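Local coordinates for CRISPR-associated protein, Cse1 family (Acidimicrobium ferrooxidans, PDB 4H3T), which probably serves as the large Cse1-family subunit of the type I-E CRISPR surveillance complex Cascade, contributing to recognition of foreign DNA, at residues A75-L80 and Q353-A358; L388-Q393 and A397-A402. The protein carries 1 engineered substitution. All blocks are in the same frame, centred on the assembly; numbering follows the deposited sequence.

Overall arrangement
Both contacts are mostly buried, yet they join different things. Contact 1 links distant parts of the chain, helix 74-82 and the loop before strand 359-370, through one partly exposed arginine whose guanidinium reaches across to helix 74-82 and forms a salt bridge with Glu-82. Contact 2 is local: helix 388-391 turns back on the start of helix 397-415, and apart from one bridging water its chemistry is methyl against methyl and methyl against backbone. The centres lie about 20 Å apart, but the segments meet between them. Ala-358 O of contact 1 and Leu-388 N of contact 2 stand 2.8 Å apart, a probable hydrogen bond, and Leu-388 packs on the loop of residues 353-358.

Contact 1: A75-L80 and Q353-A358; sequences AEWGRL and QSRGIA
The indole of Trp-77 receives Arg-355 at its edge, not on a face: NE lies in the plane of the ring, 3.7 Å from CZ3. For its part, the guanidinium of Arg-355 has Trp-77 CE3 over one face, and Gly-78 CA approaches that group obliquely. Ring and guanidinium are tilted 62° to each other, so they do not stack; the two side chains run past one another in opposite directions. Arg-355 bends at chi2 (-69°) and is then extended, which takes CG past CZ3 at 4.0 Å and delivers the guanidinium to the backbone of helix 74-82. There NH2 rests 3.4 Å from Gly-78 CA. The fit probably relies on the glycine: a methyl built at that position would fall 2.8 Å from Arg-355 NH2. NH1 reaches on to a salt bridge with Glu-82, at the end of the same helix. On the other partner, Trp-77 NE1 is hydrogen-bonded to Leu-215 O, Phe-348 meets the ring edge-to-face, and the ring of Trp-81 meets it with the planes about 15° apart. Replacing Arg-355 with an alanine would probably leave Glu-82 without this mate and open a gap beside Gly-78 and the CZ3 edge of Trp-77. The whole is a helix-to-loop packing between segments more than 270 residues apart, in which an arginine from the short 3-10 turn following helix 344-350 lies against a helix near the start of the Cse1 chain.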
loop_
_atom_site.group_PDB
_atom_site.type_symbol
_atom_site.label_atom_id
_atom_site.label_comp_id
_atom_site.label_asym_id
_atom_site.label_seq_id
_atom_site.Cartn_x
_atom_site.Cartn_y
_atom_site.Cartn_z
ATOM N N ALA A 75 15.972 -20.779 -11.624
ATOM C CA ALA A 75 16.809 -21.770 -10.944
ATOM C C ALA A 75 17.429 -21.159 -9.712
ATOM O O ALA A 75 17.386 -21.786 -8.660
ATOM C CB ALA A 75 17.914 -22.347 -11.868
ATOM N N GLU A 76 17.972 -19.924 -9.806
ATOM C CA GLU A 76 18.536 -19.284 -8.618
ATOM C C GLU A 76 17.437 -19.039 -7.593
ATOM O O GLU A 76 17.663 -19.249 -6.398
ATOM C CB GLU A 76 19.278 -17.969 -8.947
ATOM C CG GLU A 76 20.616 -18.191 -9.635
ATOM C CD GLU A 76 21.439 -16.946 -9.923
ATOM O OE1 GLU A 76 21.079 -15.845 -9.442
ATOM O OE2 GLU A 76 22.440 -17.076 -10.663
ATOM N N TRP A 77 16.251 -18.582 -8.031
ATOM C CA TRP A 77 15.175 -18.316 -7.063
ATOM C C TRP A 77 14.812 -19.613 -6.311
ATOM O O TRP A 77 14.674 -19.611 -5.113
ATOM C CB TRP A 77 13.931 -17.751 -7.777
ATOM C CG TRP A 77 12.887 -17.236 -6.848
ATOM C CD1 TRP A 77 12.748 -15.958 -6.383
ATOM C CD2 TRP A 77 11.813 -17.986 -6.277
ATOM N NE1 TRP A 77 11.754 -15.901 -5.445
ATOM C CE2 TRP A 77 11.167 -17.143 -5.345
ATOM C CE3 TRP A 77 11.450 -19.330 -6.315
ATOM C CZ2 TRP A 77 10.066 -17.584 -4.582
ATOM C CZ3 TRP A 77 10.372 -19.755 -5.569
ATOM C CH2 TRP A 77 9.728 -18.907 -4.678
ATOM N N GLY A 78 14.649 -20.672 -7.064
ATOM C CA GLY A 78 14.364 -22.018 -6.588
ATOM C C GLY A 78 15.359 -22.505 -5.541
ATOM O O GLY A 78 14.950 -23.010 -4.499
ATOM N N ARG A 79 16.659 -22.298 -5.755
ATOM C CA ARG A 79 17.643 -22.718 -4.739
ATOM C C ARG A 79 17.528 -21.859 -3.462
ATOM O O ARG A 79 17.756 -22.351 -2.368
ATOM C CB ARG A 79 19.096 -22.683 -5.279
ATOM C CG ARG A 79 19.404 -23.806 -6.304
ATOM C CD ARG A 79 20.895 -23.814 -6.677
ATOM N NE ARG A 79 21.196 -22.783 -7.674
ATOM C CZ ARG A 79 21.018 -22.907 -8.991
ATOM N NH1 ARG A 79 20.554 -24.041 -9.506
ATOM N NH2 ARG A 79 21.304 -21.898 -9.800
ATOM N N LEU A 80 17.146 -20.597 -3.576
ATOM C CA LEU A 80 16.933 -19.768 -2.380
ATOM C C LEU A 80 15.682 -20.228 -1.611
ATOM O O LEU A 80 15.736 -20.383 -0.387
ATOM C CB LEU A 80 16.787 -18.299 -2.775
ATOM C CG LEU A 80 18.043 -17.677 -3.318
ATOM C CD1 LEU A 80 17.759 -16.341 -3.955
ATOM C CD2 LEU A 80 19.062 -17.436 -2.218
ATOM N N GLN A 353 2.463 -21.875 -7.253
ATOM C CA GLN A 353 1.706 -22.995 -6.607
ATOM C C GLN A 353 2.519 -24.336 -6.428
ATOM O O GLN A 353 2.464 -24.975 -5.360
ATOM C CB GLN A 353 0.500 -23.327 -7.478
ATOM C CG GLN A 353 -0.480 -22.112 -7.536
ATOM C CD GLN A 353 -1.946 -22.498 -7.431
ATOM O OE1 GLN A 353 -2.388 -23.099 -6.440
ATOM N NE2 GLN A 353 -2.757 -22.084 -8.392
ATOM N N SER A 354 3.343 -24.685 -7.434
ATOM C CA SER A 354 4.106 -25.937 -7.348
ATOM C C SER A 354 5.188 -25.856 -6.231
ATOM O O SER A 354 5.704 -26.892 -5.856
ATOM C CB SER A 354 4.703 -26.313 -8.703
ATOM O OG SER A 354 5.634 -25.345 -9.162
ATOM N N ARG A 355 5.459 -24.648 -5.638
ATOM C CA ARG A 355 6.384 -24.483 -4.499
ATOM C C ARG A 355 5.732 -24.695 -3.090
ATOM O O ARG A 355 6.397 -24.431 -2.068
ATOM C CB ARG A 355 7.011 -23.072 -4.528
ATOM C CG ARG A 355 7.787 -22.792 -5.800
ATOM C CD ARG A 355 9.041 -23.605 -5.881
ATOM N NE ARG A 355 9.804 -23.156 -7.025
ATOM C CZ ARG A 355 11.025 -23.565 -7.312
ATOM N NH1 ARG A 355 11.637 -24.450 -6.530
ATOM N NH2 ARG A 355 11.665 -23.072 -8.370
ATOM N N GLY A 356 4.474 -25.139 -3.033
ATOM C CA GLY A 356 3.807 -25.362 -1.752
ATOM C C GLY A 356 3.207 -24.125 -1.091
ATOM O O GLY A 356 2.975 -24.128 0.128
ATOM N N ILE A 357 2.869 -23.089 -1.892
ATOM C CA ILE A 357 2.269 -21.852 -1.382
ATOM C C ILE A 357 0.809 -21.834 -1.788
ATOM O O ILE A 357 0.521 -21.850 -2.964
ATOM C CB ILE A 357 3.013 -20.592 -1.928
ATOM C CG1 ILE A 357 4.544 -20.647 -1.687
ATOM C CG2 ILE A 357 2.472 -19.328 -1.293
ATOM C CD1 ILE A 357 5.314 -19.966 -2.823
ATOM N N ALA A 358 -0.103 -21.783 -0.832
ATOM C CA ALA A 358 -1.527 -21.730 -1.124
ATOM C C ALA A 358 -2.099 -20.307 -0.999
ATOM O O ALA A 358 -3.002 -19.926 -1.781
ATOM C CB ALA A 358 -2.259 -22.665 -0.180
#

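Contact 2: L388-Q393 and A397-A402; sequences LAVLNQ and AAATVA
Val-390 and Ala-389 pack against Ala-398, Ala-399 and Ala-402 in a buried apolar contact inside a helix-loop-helix junction, where the short, weakly bonded helix 388-391 at the end of strand 375-387 gives way to helix 397-415. Just three residues separate the segments, and the connection is held by its own polar groups: Asn-392 OD1 accepts from Asp-395 N, and Asp-395 OD1 accepts from Ala-397 N at the start of the long helix. Leu-334 covers Val-390 from helix 330-334, while Tyr-467 OH bonds to Ala-402 O, tying the first turns of helix 397-415 to helix 445-473. Alanines let the two backbones come very close, with the CA atoms of Val-390 and Ala-399 only 4.3 Å apart. Ala-389 and Ala-398 meet methyl to methyl, CB to CB at 4.1 Å, and Ala-398 CB also rests on the carbonyl oxygen of Ala-389. Val-390 divides its branches along the helix. Its chi1 of 166° sets CG1 opposite the backbone N, and this branch faces Ala-399 CB and Ala-402 CB, one helical turn apart, each at 4.4 Å. The other branch, CG2, goes to Ala-398 CB at 4.2 Å. Polar linkage across the junction comes from a water that accepts from Ala-399 N at 3.0 Å, giving a partner to an amide in the first turn of the helix, and lies 2.9 Å from Asn-392 O, to which it can donate, though other acceptors probably compete for its protons. Close by is the tightest approach of the pair, the methyl CB of Ala-399 pressed to 3.2 Å from Val-390 O.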
loop_
_atom_site.group_PDB
_atom_site.type_symbol
_atom_site.label_atom_id
_atom_site.label_comp_id
_atom_site.label_asym_id
_atom_site.label_seq_id
_atom_site.Cartn_x
_atom_site.Cartn_y
_atom_site.Cartn_z
ATOM N N LEU A 388 -3.535 -18.191 -3.968
ATOM C CA LEU A 388 -2.875 -18.130 -5.262
ATOM C C LEU A 388 -3.855 -18.571 -6.351
ATOM O O LEU A 388 -3.787 -18.079 -7.467
ATOM C CB LEU A 388 -1.598 -18.998 -5.305
ATOM C CG LEU A 388 -0.348 -18.244 -4.990
ATOM C CD1 LEU A 388 -0.428 -17.654 -3.614
ATOM C CD2 LEU A 388 0.907 -19.138 -5.187
ATOM N N ALA A 389 -4.820 -19.396 -5.998
ATOM C CA ALA A 389 -5.888 -19.803 -6.957
ATOM C C ALA A 389 -6.650 -18.601 -7.543
ATOM O O ALA A 389 -7.006 -18.643 -8.707
ATOM C CB ALA A 389 -6.870 -20.723 -6.263
ATOM N N VAL A 390 -6.838 -17.520 -6.778
ATOM C CA VAL A 390 -7.570 -16.327 -7.216
ATOM C C VAL A 390 -6.704 -15.478 -8.172
ATOM O O VAL A 390 -7.230 -14.761 -9.038
ATOM C CB VAL A 390 -8.076 -15.561 -5.980
ATOM C CG1 VAL A 390 -8.557 -14.147 -6.316
ATOM C CG2 VAL A 390 -9.171 -16.363 -5.278
ATOM N N LEU A 391 -5.392 -15.594 -8.044
ATOM C CA LEU A 391 -4.416 -14.927 -8.933
ATOM C C LEU A 391 -4.307 -15.637 -10.269
ATOM O O LEU A 391 -3.799 -15.049 -11.230
ATOM C CB LEU A 391 -3.025 -14.837 -8.311
ATOM C CG LEU A 391 -2.933 -14.155 -7.015
ATOM C CD1 LEU A 391 -1.471 -14.095 -6.533
ATOM C CD2 LEU A 391 -3.526 -12.730 -7.108
ATOM N N ASN A 392 -4.791 -16.895 -10.349
ATOM C CA ASN A 392 -4.738 -17.729 -11.580
ATOM C C ASN A 392 -5.546 -17.152 -12.730
ATOM O O ASN A 392 -6.782 -17.052 -12.679
ATOM C CB ASN A 392 -5.235 -19.133 -11.257
ATOM C CG ASN A 392 -4.953 -20.202 -12.298
ATOM O OD1 ASN A 392 -4.781 -19.936 -13.498
ATOM N ND2 ASN A 392 -5.069 -21.457 -11.891
ATOM N N GLN A 393 -4.848 -16.770 -13.781
ATOM C CA GLN A 393 -5.457 -16.221 -14.994
ATOM C C GLN A 393 -5.710 -17.297 -16.085
ATOM O O GLN A 393 -6.560 -17.085 -16.965
ATOM C CB GLN A 393 -4.576 -15.101 -15.546
ATOM C CG GLN A 393 -4.652 -13.897 -14.606
ATOM C CD GLN A 393 -3.935 -12.747 -15.184
ATOM O OE1 GLN A 393 -4.495 -11.943 -15.904
ATOM N NE2 GLN A 393 -2.669 -12.775 -15.076
ATOM N N ALA A 397 -11.852 -19.426 -12.784
ATOM C CA ALA A 397 -13.066 -19.692 -11.984
ATOM C C ALA A 397 -12.978 -19.156 -10.530
ATOM O O ALA A 397 -13.918 -18.556 -10.038
ATOM C CB ALA A 397 -13.368 -21.192 -11.976
ATOM N N ALA A 398 -11.874 -19.344 -9.854
ATOM C CA ALA A 398 -11.694 -18.870 -8.479
ATOM C C ALA A 398 -11.766 -17.313 -8.378
ATOM O O ALA A 398 -12.494 -16.772 -7.537
ATOM C CB ALA A 398 -10.415 -19.388 -7.917
ATOM N N ALA A 399 -11.090 -16.614 -9.290
ATOM C CA ALA A 399 -11.142 -15.153 -9.346
ATOM C C ALA A 399 -12.576 -14.677 -9.678
ATOM O O ALA A 399 -13.102 -13.752 -9.053
ATOM C CB ALA A 399 -10.168 -14.642 -10.384
ATOM N N THR A 400 -13.237 -15.374 -10.596
ATOM C CA THR A 400 -14.598 -15.022 -11.009
ATOM C C THR A 400 -15.589 -15.128 -9.826
ATOM O O THR A 400 -16.398 -14.202 -9.623
ATOM C CB THR A 400 -15.040 -15.885 -12.199
ATOM O OG1 THR A 400 -14.122 -15.624 -13.264
ATOM C CG2 THR A 400 -16.488 -15.571 -12.683
ATOM N N VAL A 401 -15.534 -16.219 -9.048
ATOM C CA VAL A 401 -16.439 -16.332 -7.886
ATOM C C VAL A 401 -16.071 -15.249 -6.848
ATOM O O VAL A 401 -16.972 -14.653 -6.218
ATOM C CB VAL A 401 -16.499 -17.765 -7.263
ATOM C CG1 VAL A 401 -15.209 -18.161 -6.559
ATOM C CG2 VAL A 401 -17.675 -17.893 -6.312
ATOM N N ALA A 402 -14.760 -14.993 -6.638
ATOM C CA ALA A 402 -14.364 -13.931 -5.676
ATOM C C ALA A 402 -14.914 -12.546 -6.088
ATOM O O ALA A 402 -15.455 -11.836 -5.254
ATOM C CB ALA A 402 -12.881 -13.854 -5.545
HETATM O O HOH W 1 -8.852 -17.789 -10.858
#